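NanS-p (Escherichia phage vB_EcoP_24B, PDB 6YP6) probably binds carbohydrate as part of a phage-encoded carbohydrate esterase. Local coordinates at residues 89-94 against 195-200; 115-120 against 128-133; 72-77 against 213-218; 156-161 against 168-173; 40-45 against 206-211. All coordinates share one frame; numbering follows the deposited sequence.

How the contacts relate
The five contacts are antiparallel strand pairs in two sheets that pack against each other. Contacts 1 and 2 lie in one sheet, with centres about 9 Å apart, and strands 88-95 and 113-121 are neighbours in it. Contacts 3, 4 and 5 belong to the other sheet. Contacts 3 and 5 share strand 207-216, and contact 3 joins contact 4 through neighbouring strands 71-79 and 152-159. Contacts 5, 3 and 1 open in that order along the chain. The hairpins of contacts 2 and 4 follow, and contacts 1, 5 and 3 then close. Strands far apart in sequence are thus paired in one compact fold, with side chains of contacts 1 and 3 touching between the sheets.

Contact 1 of 5, residues 89-94 against 195-200; sequences VMAFYW and HVTDIT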
# COMPACT_ATOMS: atom_id res chain seq x y z
N VAL A 89 6.72 -1.19 -8.47
CA VAL A 89 5.46 -1.93 -8.49
C VAL A 89 4.32 -0.97 -8.15
O VAL A 89 3.49 -0.65 -9.02
CB VAL A 89 5.48 -3.15 -7.54
CG1 VAL A 89 4.17 -3.91 -7.66
CG2 VAL A 89 6.67 -4.05 -7.84
N MET A 90 4.24 -0.51 -6.91
CA MET A 90 3.10 0.31 -6.49
C MET A 90 3.43 0.98 -5.16
O MET A 90 4.37 0.60 -4.46
CB MET A 90 1.84 -0.54 -6.38
CG MET A 90 1.89 -1.61 -5.32
SD MET A 90 0.49 -2.71 -5.50
CE MET A 90 1.00 -4.05 -4.44
N ALA A 91 2.61 1.96 -4.83
CA ALA A 91 2.68 2.69 -3.58
C ALA A 91 1.29 2.79 -2.95
O ALA A 91 0.27 2.78 -3.64
CB ALA A 91 3.21 4.12 -3.79
N PHE A 92 1.30 2.92 -1.63
CA PHE A 92 0.13 3.12 -0.78
C PHE A 92 0.31 4.44 -0.05
O PHE A 92 1.24 4.59 0.75
CB PHE A 92 0.02 2.01 0.28
CG PHE A 92 -0.14 0.64 -0.31
CD1 PHE A 92 0.98 -0.07 -0.74
CD2 PHE A 92 -1.39 0.05 -0.46
CE1 PHE A 92 0.83 -1.34 -1.31
CE2 PHE A 92 -1.52 -1.20 -1.04
CZ PHE A 92 -0.41 -1.90 -1.46
N TYR A 93 -0.58 5.40 -0.30
CA TYR A 93 -0.56 6.69 0.36
C TYR A 93 -1.89 6.90 1.07
O TYR A 93 -2.96 6.74 0.47
CB TYR A 93 -0.39 7.85 -0.63
CG TYR A 93 0.78 7.75 -1.52
CD1 TYR A 93 2.06 7.80 -1.01
CD2 TYR A 93 0.61 7.61 -2.90
CE1 TYR A 93 3.16 7.70 -1.87
CE2 TYR A 93 1.68 7.52 -3.75
CZ TYR A 93 2.95 7.56 -3.22
OH TYR A 93 4.02 7.48 -4.09
N TRP A 94 -1.83 7.30 2.34
CA TRP A 94 -3.03 7.60 3.12
C TRP A 94 -2.81 8.91 3.86
O TRP A 94 -2.50 8.91 5.07
CB TRP A 94 -3.38 6.46 4.06
CG TRP A 94 -4.68 6.59 4.80
CD1 TRP A 94 -5.61 7.60 4.72
CD2 TRP A 94 -5.16 5.67 5.77
NE1 TRP A 94 -6.63 7.35 5.59
CE2 TRP A 94 -6.39 6.17 6.25
CE3 TRP A 94 -4.67 4.47 6.29
CZ2 TRP A 94 -7.13 5.51 7.22
CZ3 TRP A 94 -5.41 3.81 7.24
CH2 TRP A 94 -6.62 4.33 7.70
N HIS A 195 -4.86 5.72 -1.31
CA HIS A 195 -4.51 5.76 -2.73
C HIS A 195 -3.49 4.67 -3.00
O HIS A 195 -2.45 4.61 -2.33
CB HIS A 195 -3.87 7.08 -3.09
CG HIS A 195 -4.66 8.26 -2.73
ND1 HIS A 195 -5.39 8.98 -3.65
CD2 HIS A 195 -4.84 8.86 -1.54
CE1 HIS A 195 -5.99 9.98 -3.03
NE2 HIS A 195 -5.66 9.93 -1.74
N VAL A 196 -3.79 3.83 -3.97
CA VAL A 196 -2.87 2.78 -4.41
C VAL A 196 -2.55 3.08 -5.86
O VAL A 196 -3.46 3.28 -6.67
CB VAL A 196 -3.51 1.39 -4.26
CG1 VAL A 196 -2.48 0.32 -4.52
CG2 VAL A 196 -4.11 1.23 -2.87
N THR A 197 -1.27 3.16 -6.20
CA THR A 197 -0.90 3.64 -7.53
C THR A 197 0.42 3.05 -7.97
O THR A 197 1.26 2.73 -7.14
CB THR A 197 -0.80 5.19 -7.51
OG1 THR A 197 -0.40 5.67 -8.79
CG2 THR A 197 0.20 5.69 -6.47
N ASP A 198 0.63 2.95 -9.28
CA ASP A 198 1.96 2.60 -9.79
C ASP A 198 2.87 3.81 -10.01
O ASP A 198 3.95 3.64 -10.56
CB ASP A 198 1.91 1.68 -11.02
CG ASP A 198 1.50 2.40 -12.29
OD1 ASP A 198 0.75 3.38 -12.20
OD2 ASP A 198 1.94 1.95 -13.39
N ILE A 199 2.47 4.99 -9.53
CA ILE A 199 3.36 6.12 -9.27
C ILE A 199 3.69 6.94 -10.52
O ILE A 199 3.50 8.16 -10.55
CB ILE A 199 4.66 5.68 -8.56
CG1 ILE A 199 4.38 4.88 -7.28
CG2 ILE A 199 5.54 6.89 -8.26
CD1 ILE A 199 5.61 4.17 -6.72
N THR A 200 4.23 6.28 -11.53
CA THR A 200 4.88 6.92 -12.65
C THR A 200 4.18 6.57 -13.95
O THR A 200 3.57 5.51 -14.08
CB THR A 200 6.36 6.49 -12.68
OG1 THR A 200 7.01 7.11 -13.79
CG2 THR A 200 6.53 4.98 -12.82
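Phe92 and Val196 sit side by side on the face of the sheet turned toward strand 71-79. Phe92 CD2 is 3.8 Å from Val196 CG2. The phenyl CG lies anti to the carbonyl carbon (chi1 -61°), which sets the ring alongside the valine. On the other face, Thr197 CG2 approaches Tyr93 CE2 to 3.6 Å, and the Tyr93 ring stacks on Phe189. Four backbone bonds tie the strands together, among them Ala91 N to Thr197 O at 2.8 Å and Tyr93 N to His195 O at 2.9 Å. This part is buried and tight. The pairing stops at Thr197, and the chain then turns toward the partly exposed Ile199. Here no backbone bond crosses. Ile199 CG1 meets the methyl of Ala91, CB, at 3.8 Å and lies near the hydroxyl of Tyr93. Thr197 OG1 accepts from Ile199 N at 3.0 Å and also binds Trp54 O. That first bond makes an ST turn, which ends an inner strand of an antiparallel beta sandwich.

Contact 2 of 5, residues 115-120 against 128-133; sequences AAFYIQ and VMYHNA
Strands 115-120 and 128-130 form an antiparallel hairpin in which Tyr118 and Met129 are a hydrogen-bonded pair, exchanging two bonds, Met129 N to Tyr118 O at 2.8 Å and Tyr118 N to Met129 O at 2.9 Å, and Phe117 and Tyr130 are a non-hydrogen-bonded pair. A third bond, His131 N to Ala116 O at 2.8 Å, holds the chain where His131 centres an inverse gamma turn. The closest side-chain contact is a CH-pi one. Met129 CB lies over one face of the Tyr118 ring, 3.4 Å from its centroid and 19° off the ring normal. The tyrosine CG stands between the backbone N and carbonyl carbon (chi1 64°), and this swings the ring toward the partner strand. His131 CB reaches the edge of the same ring, 3.9 Å from Tyr118 CE1. On the other face of the sheet, Phe117 and Tyr130 meet obliquely, with planes at 52° and Phe117 CE1 3.6 Å from Tyr130 CD1. Phe117 also stacks on Phe157 of the opposing sheet. Each tyrosine therefore packs its ring within the hairpin, while its hydroxyl is satisfied by a hydrogen bond outside it, to Asn139 ND2 for Tyr118 and to Thr182 N for Tyr130.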
# COMPACT_ATOMS: atom_id res chain seq x y z
N ALA A 115 0.10 6.14 5.78
CA ALA A 115 0.81 5.25 4.88
C ALA A 115 1.49 6.09 3.82
O ALA A 115 0.90 7.02 3.28
CB ALA A 115 -0.14 4.28 4.20
N ALA A 116 2.74 5.74 3.52
CA ALA A 116 3.48 6.33 2.40
C ALA A 116 4.54 5.31 2.00
O ALA A 116 5.74 5.54 2.13
CB ALA A 116 4.08 7.68 2.76
N PHE A 117 4.07 4.15 1.58
CA PHE A 117 4.91 2.97 1.46
C PHE A 117 4.92 2.50 0.01
O PHE A 117 3.86 2.39 -0.60
CB PHE A 117 4.36 1.84 2.34
CG PHE A 117 4.08 2.26 3.76
CD1 PHE A 117 5.02 2.97 4.48
CD2 PHE A 117 2.87 1.97 4.36
CE1 PHE A 117 4.75 3.38 5.80
CE2 PHE A 117 2.61 2.35 5.66
CZ PHE A 117 3.54 3.06 6.38
N TYR A 118 6.10 2.24 -0.54
CA TYR A 118 6.18 1.81 -1.92
C TYR A 118 7.05 0.58 -2.06
O TYR A 118 7.90 0.27 -1.23
CB TYR A 118 6.61 2.96 -2.86
CG TYR A 118 8.00 3.51 -2.64
CD1 TYR A 118 8.24 4.50 -1.69
CD2 TYR A 118 9.06 3.07 -3.41
CE1 TYR A 118 9.52 5.01 -1.50
CE2 TYR A 118 10.33 3.58 -3.23
CZ TYR A 118 10.56 4.54 -2.27
OH TYR A 118 11.81 5.06 -2.04
N ILE A 119 6.80 -0.11 -3.16
CA ILE A 119 7.41 -1.39 -3.47
C ILE A 119 8.17 -1.22 -4.79
O ILE A 119 7.60 -0.75 -5.78
CB ILE A 119 6.35 -2.50 -3.56
CG1 ILE A 119 5.58 -2.65 -2.25
CG2 ILE A 119 6.98 -3.81 -4.00
CD1 ILE A 119 4.35 -3.51 -2.36
N GLN A 120 9.46 -1.58 -4.78
CA GLN A 120 10.39 -1.29 -5.86
C GLN A 120 11.47 -2.35 -5.82
O GLN A 120 11.85 -2.80 -4.74
CB GLN A 120 11.01 0.09 -5.63
CG GLN A 120 11.99 0.56 -6.69
CD GLN A 120 12.77 1.78 -6.25
OE1 GLN A 120 12.97 2.00 -5.05
NE2 GLN A 120 13.24 2.56 -7.22
N VAL A 128 10.51 -2.91 0.26
CA VAL A 128 9.45 -2.07 0.80
C VAL A 128 10.11 -0.83 1.39
O VAL A 128 10.99 -0.95 2.25
CB VAL A 128 8.66 -2.80 1.90
CG1 VAL A 128 7.52 -1.92 2.38
CG2 VAL A 128 8.14 -4.15 1.45
N MET A 129 9.68 0.35 0.94
CA MET A 129 10.31 1.62 1.27
C MET A 129 9.28 2.57 1.87
O MET A 129 8.09 2.49 1.56
CB MET A 129 10.85 2.27 -0.02
CG MET A 129 11.81 1.41 -0.81
SD MET A 129 13.37 1.03 0.01
CE MET A 129 14.09 2.65 0.16
N TYR A 130 9.76 3.49 2.70
CA TYR A 130 8.95 4.54 3.31
C TYR A 130 9.34 5.87 2.69
O TYR A 130 10.49 6.31 2.84
CB TYR A 130 9.17 4.54 4.82
CG TYR A 130 8.32 5.48 5.65
CD1 TYR A 130 7.13 6.01 5.20
CD2 TYR A 130 8.73 5.81 6.93
CE1 TYR A 130 6.36 6.86 6.00
CE2 TYR A 130 7.98 6.66 7.73
CZ TYR A 130 6.80 7.18 7.27
OH TYR A 130 6.07 8.03 8.07
N HIS A 131 8.39 6.51 2.01
CA HIS A 131 8.62 7.81 1.38
C HIS A 131 8.43 8.91 2.41
O HIS A 131 7.41 9.60 2.47
CB HIS A 131 7.67 7.98 0.21
CG HIS A 131 7.96 9.16 -0.66
ND1 HIS A 131 7.39 9.30 -1.90
CD2 HIS A 131 8.76 10.24 -0.49
CE1 HIS A 131 7.81 10.43 -2.45
NE2 HIS A 131 8.64 11.02 -1.61
N ASN A 132 9.43 9.06 3.27
CA ASN A 132 9.36 10.05 4.34
C ASN A 132 10.51 11.05 4.28
O ASN A 132 10.64 11.86 5.20
CB ASN A 132 9.27 9.40 5.73
CG ASN A 132 10.58 8.84 6.19
OD1 ASN A 132 11.40 8.37 5.41
ND2 ASN A 132 10.78 8.87 7.50
N ALA A 133 11.29 11.07 3.20
CA ALA A 133 12.38 12.01 3.01
C ALA A 133 12.14 12.84 1.76
O ALA A 133 11.43 12.44 0.85
CB ALA A 133 13.72 11.26 2.90

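Contact 3 of 5, residues 72-77 against 213-218; sequences QIRCRF and AVEVNS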
# COMPACT_ATOMS: atom_id res chain seq x y z
N GLN A 72 -4.39 -3.03 11.17
CA GLN A 72 -3.42 -3.26 10.11
C GLN A 72 -3.90 -2.70 8.79
O GLN A 72 -5.10 -2.62 8.52
CB GLN A 72 -3.14 -4.76 9.92
CG GLN A 72 -2.59 -5.49 11.12
CD GLN A 72 -1.97 -6.81 10.73
OE1 GLN A 72 -2.37 -7.44 9.74
NE2 GLN A 72 -0.96 -7.22 11.47
N ILE A 73 -2.93 -2.30 7.96
CA ILE A 73 -3.10 -2.06 6.53
C ILE A 73 -2.44 -3.25 5.85
O ILE A 73 -1.29 -3.56 6.15
CB ILE A 73 -2.40 -0.76 6.11
CG1 ILE A 73 -2.87 0.44 6.93
CG2 ILE A 73 -2.55 -0.53 4.60
CD1 ILE A 73 -2.04 1.70 6.71
N ARG A 74 -3.15 -3.94 4.94
CA ARG A 74 -2.60 -5.17 4.37
C ARG A 74 -2.91 -5.29 2.89
O ARG A 74 -3.90 -4.77 2.37
CB ARG A 74 -3.08 -6.43 5.11
CG ARG A 74 -4.56 -6.60 5.18
CD ARG A 74 -4.89 -7.96 5.75
NE ARG A 74 -6.32 -8.19 5.95
CZ ARG A 74 -7.15 -8.68 5.04
NH1 ARG A 74 -6.72 -8.98 3.82
NH2 ARG A 74 -8.42 -8.87 5.34
N CYS A 75 -2.04 -6.04 2.20
CA CYS A 75 -2.23 -6.36 0.80
C CYS A 75 -1.54 -7.68 0.49
O CYS A 75 -0.42 -7.92 0.93
CB CYS A 75 -1.62 -5.26 -0.07
SG CYS A 75 -1.69 -5.51 -1.87
N ARG A 76 -2.20 -8.51 -0.31
CA ARG A 76 -1.61 -9.71 -0.89
C ARG A 76 -1.53 -9.49 -2.40
O ARG A 76 -2.53 -9.14 -3.03
CB ARG A 76 -2.42 -10.95 -0.52
CG ARG A 76 -1.83 -12.24 -1.10
CD ARG A 76 -2.37 -13.49 -0.42
NE ARG A 76 -1.69 -14.70 -0.87
CZ ARG A 76 -2.11 -15.52 -1.84
NH1 ARG A 76 -3.25 -15.30 -2.49
NH2 ARG A 76 -1.39 -16.59 -2.15
N PHE A 77 -0.33 -9.70 -2.96
CA PHE A 77 -0.05 -9.29 -4.33
C PHE A 77 1.01 -10.21 -4.93
O PHE A 77 1.75 -10.88 -4.22
CB PHE A 77 0.43 -7.82 -4.39
CG PHE A 77 1.79 -7.63 -3.78
CD1 PHE A 77 1.94 -7.49 -2.41
CD2 PHE A 77 2.92 -7.64 -4.57
CE1 PHE A 77 3.20 -7.37 -1.85
CE2 PHE A 77 4.18 -7.52 -4.01
CZ PHE A 77 4.32 -7.37 -2.65
N ALA A 213 -6.76 -4.34 2.37
CA ALA A 213 -7.71 -4.05 3.44
C ALA A 213 -7.07 -3.17 4.51
O ALA A 213 -5.85 -3.18 4.69
CB ALA A 213 -8.24 -5.32 4.11
N VAL A 214 -7.91 -2.44 5.22
CA VAL A 214 -7.54 -1.84 6.50
C VAL A 214 -8.51 -2.41 7.52
O VAL A 214 -9.73 -2.35 7.33
CB VAL A 214 -7.57 -0.31 6.48
CG1 VAL A 214 -7.16 0.23 7.84
CG2 VAL A 214 -6.65 0.23 5.39
N GLU A 215 -7.96 -2.96 8.60
CA GLU A 215 -8.74 -3.55 9.68
C GLU A 215 -8.37 -2.85 10.97
O GLU A 215 -7.22 -2.41 11.15
CB GLU A 215 -8.47 -5.06 9.76
CG GLU A 215 -9.04 -5.81 8.56
CD GLU A 215 -8.56 -7.25 8.43
OE1 GLU A 215 -7.45 -7.58 8.90
OE2 GLU A 215 -9.31 -8.05 7.83
N VAL A 216 -9.35 -2.72 11.86
CA VAL A 216 -9.19 -2.04 13.13
C VAL A 216 -9.56 -3.03 14.23
O VAL A 216 -10.60 -3.71 14.15
CB VAL A 216 -10.06 -0.77 13.20
CG1 VAL A 216 -9.89 -0.08 14.53
CG2 VAL A 216 -9.68 0.17 12.05
N ASN A 217 -8.71 -3.13 15.24
CA ASN A 217 -9.00 -4.04 16.34
C ASN A 217 -10.31 -3.67 17.02
O ASN A 217 -10.66 -2.50 17.13
CB ASN A 217 -7.86 -4.00 17.35
CG ASN A 217 -6.56 -4.54 16.79
OD1 ASN A 217 -6.56 -5.41 15.93
ND2 ASN A 217 -5.45 -4.01 17.28
N SER A 218 -11.06 -4.68 17.46
CA SER A 218 -12.33 -4.43 18.14
C SER A 218 -12.20 -4.74 19.62
O SER A 218 -11.61 -5.75 19.99
CB SER A 218 -13.46 -5.27 17.54
OG SER A 218 -14.70 -5.03 18.19
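Arg74 and Ala213, like Gln72 and Glu215, are hydrogen-bonded antiparallel pairs in one sheet of a beta sandwich. The contact joins strand 71-79 to the last strand of the chain, 207-216. The backbone bonds come first. Arg74 N gives to Ala213 O at 2.8 Å, and Ala213 N returns a bond to Arg74 O at 2.9 Å. Gln72 and Glu215 exchange a similar pair, so four bonds hold the short overlap. The apolar contact is smaller. Ile73 and Val214 lie side by side on the inward face, with Ile73 CG1 4.1 Å from Val214 CG2. Ile73 also touches Trp94 of the opposing sheet, and Val214 touches Leu5 and Leu6 of strand 3-9. The charged contact lies on the opposite face, which is partly exposed. Arg74 CG is between the backbone N and carbonyl carbon (chi1 57°), and the chain then runs extended to NE, across toward Glu215. Arg74 NH2 forms a salt bridge with Glu215 OE2 at 2.8 Å. A second, weak bond joins Arg74 NE to Glu215 OE1 at 3.2 Å. The two groups are not coplanar, for their planes are 67° apart. The oxygen OE2 lies in the guanidinium plane but is met from above the carboxylate plane. One guanidinium face rests on a methyl group: Ala213 CB is 3.7 Å from Arg74 CZ, over the centre of the group.

Contact 4 of 5, residues 156-161 against 168-173; sequences AFRFAG and TPVIDG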
# COMPACT_ATOMS: atom_id res chain seq x y z
N ALA A 156 1.91 -6.24 5.37
CA ALA A 156 1.02 -5.57 6.30
C ALA A 156 1.82 -4.55 7.09
O ALA A 156 3.04 -4.66 7.23
CB ALA A 156 0.30 -6.54 7.22
N PHE A 157 1.09 -3.56 7.61
CA PHE A 157 1.63 -2.54 8.50
C PHE A 157 0.74 -2.56 9.73
O PHE A 157 -0.44 -2.22 9.65
CB PHE A 157 1.62 -1.18 7.81
CG PHE A 157 2.47 -1.18 6.58
CD1 PHE A 157 3.84 -0.95 6.68
CD2 PHE A 157 1.94 -1.47 5.35
CE1 PHE A 157 4.64 -0.99 5.56
CE2 PHE A 157 2.74 -1.49 4.22
CZ PHE A 157 4.10 -1.26 4.34
N ARG A 158 1.29 -3.02 10.85
CA ARG A 158 0.55 -3.24 12.08
C ARG A 158 0.71 -2.05 13.02
O ARG A 158 1.83 -1.66 13.36
CB ARG A 158 0.99 -4.53 12.78
CG ARG A 158 0.10 -4.91 13.95
CD ARG A 158 0.45 -6.29 14.55
NE ARG A 158 1.78 -6.27 15.14
CZ ARG A 158 2.83 -6.98 14.73
NH1 ARG A 158 2.74 -7.85 13.73
NH2 ARG A 158 3.99 -6.80 15.34
N PHE A 159 -0.43 -1.49 13.44
CA PHE A 159 -0.53 -0.40 14.40
C PHE A 159 -0.89 -1.00 15.76
O PHE A 159 -1.74 -1.88 15.86
CB PHE A 159 -1.62 0.59 13.96
CG PHE A 159 -1.26 1.41 12.74
CD1 PHE A 159 -1.20 0.83 11.47
CD2 PHE A 159 -0.97 2.75 12.86
CE1 PHE A 159 -0.85 1.58 10.36
CE2 PHE A 159 -0.64 3.51 11.75
CZ PHE A 159 -0.58 2.92 10.50
N ALA A 160 -0.22 -0.51 16.81
CA ALA A 160 -0.34 -1.11 18.13
C ALA A 160 -1.48 -0.55 18.96
O ALA A 160 -1.91 -1.19 19.93
CB ALA A 160 0.96 -0.92 18.92
N GLY A 161 -1.97 0.63 18.63
CA GLY A 161 -3.00 1.27 19.43
C GLY A 161 -2.39 2.23 20.43
O GLY A 161 -1.19 2.51 20.44
N THR A 168 4.76 -1.79 12.83
CA THR A 168 5.59 -2.94 12.50
C THR A 168 5.22 -3.45 11.12
O THR A 168 4.06 -3.83 10.89
CB THR A 168 5.44 -4.06 13.54
OG1 THR A 168 5.78 -3.55 14.83
CG2 THR A 168 6.37 -5.23 13.22
N PRO A 169 6.16 -3.47 10.18
CA PRO A 169 5.88 -4.09 8.88
C PRO A 169 5.90 -5.60 9.03
O PRO A 169 6.69 -6.14 9.80
CB PRO A 169 7.03 -3.59 8.01
CG PRO A 169 8.20 -3.44 8.98
CD PRO A 169 7.59 -3.10 10.32
N VAL A 170 5.01 -6.27 8.30
CA VAL A 170 4.90 -7.72 8.32
C VAL A 170 5.07 -8.18 6.88
O VAL A 170 4.24 -7.85 6.02
CB VAL A 170 3.57 -8.20 8.91
CG1 VAL A 170 3.64 -9.69 9.16
CG2 VAL A 170 3.24 -7.45 10.20
N ILE A 171 6.14 -8.90 6.60
CA ILE A 171 6.57 -9.24 5.26
C ILE A 171 6.46 -10.75 5.12
O ILE A 171 7.17 -11.50 5.81
CB ILE A 171 7.99 -8.73 4.98
CG1 ILE A 171 7.97 -7.19 5.00
CG2 ILE A 171 8.52 -9.25 3.66
CD1 ILE A 171 9.35 -6.54 5.00
N ASP A 172 5.55 -11.21 4.26
CA ASP A 172 5.33 -12.65 4.08
C ASP A 172 5.13 -13.35 5.42
O ASP A 172 5.64 -14.44 5.67
CB ASP A 172 6.44 -13.28 3.24
CG ASP A 172 6.36 -12.88 1.78
OD1 ASP A 172 5.26 -12.52 1.32
OD2 ASP A 172 7.38 -12.95 1.08
N GLY A 173 4.35 -12.71 6.30
CA GLY A 173 3.96 -13.32 7.56
C GLY A 173 4.95 -13.18 8.69
O GLY A 173 4.71 -13.73 9.77
O HOH W 1 3.67 -1.94 15.90
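Arg158 leaves its strand with CG anti to the backbone N (chi1 -171°), runs straight on, and bends at chi3 (65°), which lays the guanidinium over the side chain of Thr168. Thr168 CB sits over one face of that group, and Thr168 CG2 is 3.6 Å from Arg158 NH2. The two side chains lie alongside each other and point the same way. Val170 adds a second apolar surface, with Val170 CG2 3.6 Å from Arg158 NH1. Thr168 OG1 is anti to the carbonyl carbon (chi1 -58°). Thr168 OG1 donates a hydrogen bond to a water at 2.9 Å, and the same water donates to Arg158 O at 3.1 Å. The water so bridges the side chain of one strand and the backbone of the other. Beneath this lie four backbone bonds of an antiparallel hairpin, including Arg158 N to Thr168 O at 2.9 Å and Val170 N to Ala156 O at 2.8 Å. On the inward face Phe157 and Pro169 form a looser pair, Phe157 CE1 to Pro169 CB 4.3 Å. Phe157 continues inward to Leu142, and Pro169 touches Phe179 on the next strand. The charge of Arg158 is met by a salt bridge from NH1 to Asp175 of strand 174-180. One arginine therefore spans three strands: its flat group packs on Thr168 and Val170 while Asp175 binds its nitrogen.

Contact 5 of 5, residues 40-45 against 206-211; sequences GKAVKL and PVLIDS
A terminal methyl of Leu45, CD1, meets the CG1 branch of Ile209 at 3.7 Å. Beside them Val43 and Ile209 lie side by side, Val43 CG1 to Ile209 CB 3.8 Å. Val43 CG1 occupies the place between its backbone N and carbonyl carbon (chi1 70°), and this puts the methyl against the isoleucine. Leu45 CB also packs on Val207 CG1. The other face carries Lys44 and Leu208, which cross obliquely. The aliphatic part of the lysine does the touching, with Lys44 CG 3.9 Å from Leu208 CD1, while the chain runs extended and takes its amine away. The backbone register places the paired residues opposite each other. Val43 and Ile209 exchange two bonds, with Ile209 N to Val43 O at 2.8 Å. At the other end Leu45 N reaches Val207 O at 2.8 Å, but the return bond, Val207 N to Leu45 O at 3.3 Å, is weak. Further out, Ile209 rests on Cys75 and Phe77, Leu45 and Val207 on Trp54, and Ala42 and Leu208 on Trp152. Past Ile209 the chain turns a corner at Asp210, where Asp210 and Ser211 form a classic beta bulge facing Arg76. Asp210 OD2 makes a salt bridge with Arg76 NH1 and a hydrogen bond with Thr38 OG1. The side-chain packing along the strands is thus apolar, and the buried carboxylate at the corner is matched by a cation and a hydroxyl, which would probably keep it ionised.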
# COMPACT_ATOMS: atom_id res chain seq x y z
N GLY A 40 -9.20 -18.55 -6.39
CA GLY A 40 -8.69 -18.70 -7.74
C GLY A 40 -8.70 -17.43 -8.56
O GLY A 40 -8.59 -17.52 -9.79
N LYS A 41 -8.78 -16.26 -7.93
CA LYS A 41 -8.96 -15.00 -8.63
C LYS A 41 -7.92 -13.99 -8.19
O LYS A 41 -7.33 -14.09 -7.11
CB LYS A 41 -10.35 -14.40 -8.32
CG LYS A 41 -11.50 -15.28 -8.74
CD LYS A 41 -11.59 -15.37 -10.24
CE LYS A 41 -12.83 -16.13 -10.68
NZ LYS A 41 -13.02 -16.01 -12.15
N ALA A 42 -7.73 -12.99 -9.05
CA ALA A 42 -6.91 -11.82 -8.76
C ALA A 42 -7.35 -10.73 -9.72
O ALA A 42 -8.06 -10.99 -10.69
CB ALA A 42 -5.43 -12.14 -8.95
N VAL A 43 -6.93 -9.50 -9.46
CA VAL A 43 -7.10 -8.41 -10.42
C VAL A 43 -5.73 -7.98 -10.90
O VAL A 43 -4.83 -7.72 -10.10
CB VAL A 43 -7.98 -7.27 -9.88
CG1 VAL A 43 -7.28 -6.49 -8.78
CG2 VAL A 43 -8.39 -6.33 -11.03
N LYS A 44 -5.56 -7.96 -12.21
CA LYS A 44 -4.31 -7.61 -12.86
C LYS A 44 -4.36 -6.15 -13.25
O LYS A 44 -5.25 -5.72 -13.99
CB LYS A 44 -4.13 -8.49 -14.09
CG LYS A 44 -2.90 -8.18 -14.93
CD LYS A 44 -2.79 -9.20 -16.07
CE LYS A 44 -1.77 -8.81 -17.13
NZ LYS A 44 -1.76 -9.75 -18.28
N LEU A 45 -3.39 -5.39 -12.76
CA LEU A 45 -3.32 -3.95 -12.95
C LEU A 45 -2.16 -3.63 -13.87
O LEU A 45 -1.00 -3.98 -13.60
CB LEU A 45 -3.16 -3.24 -11.61
CG LEU A 45 -4.23 -3.60 -10.57
CD1 LEU A 45 -3.93 -2.90 -9.26
CD2 LEU A 45 -5.62 -3.26 -11.02
N PRO A 206 3.68 -5.10 -14.16
CA PRO A 206 2.30 -5.55 -13.98
C PRO A 206 2.18 -6.21 -12.61
O PRO A 206 3.09 -6.90 -12.16
CB PRO A 206 2.10 -6.54 -15.13
CG PRO A 206 3.11 -6.13 -16.15
CD PRO A 206 4.30 -5.71 -15.35
N VAL A 207 1.04 -6.00 -11.95
CA VAL A 207 0.83 -6.56 -10.61
C VAL A 207 -0.55 -7.19 -10.53
O VAL A 207 -1.53 -6.65 -11.06
CB VAL A 207 1.07 -5.49 -9.51
CG1 VAL A 207 0.03 -4.38 -9.54
CG2 VAL A 207 1.14 -6.13 -8.11
N LEU A 208 -0.62 -8.32 -9.83
CA LEU A 208 -1.87 -8.98 -9.51
C LEU A 208 -2.17 -8.72 -8.04
O LEU A 208 -1.31 -8.93 -7.17
CB LEU A 208 -1.78 -10.49 -9.75
CG LEU A 208 -2.10 -10.96 -11.16
CD1 LEU A 208 -1.15 -10.39 -12.17
CD2 LEU A 208 -2.07 -12.48 -11.20
N ILE A 209 -3.38 -8.26 -7.76
CA ILE A 209 -3.83 -8.00 -6.40
C ILE A 209 -4.87 -9.03 -6.02
O ILE A 209 -5.87 -9.21 -6.73
CB ILE A 209 -4.40 -6.57 -6.27
CG1 ILE A 209 -3.39 -5.52 -6.70
CG2 ILE A 209 -4.94 -6.35 -4.86
CD1 ILE A 209 -2.22 -5.44 -5.83
N ASP A 210 -4.65 -9.70 -4.90
CA ASP A 210 -5.63 -10.61 -4.31
C ASP A 210 -6.59 -9.84 -3.41
O ASP A 210 -7.81 -10.00 -3.51
CB ASP A 210 -4.87 -11.67 -3.50
CG ASP A 210 -5.69 -12.89 -3.17
OD1 ASP A 210 -6.48 -13.32 -4.04
OD2 ASP A 210 -5.49 -13.48 -2.09
N SER A 211 -6.03 -9.01 -2.53
CA SER A 211 -6.82 -8.24 -1.59
C SER A 211 -6.02 -7.04 -1.12
O SER A 211 -4.78 -7.03 -1.14
CB SER A 211 -7.21 -9.10 -0.39
OG SER A 211 -6.06 -9.53 0.31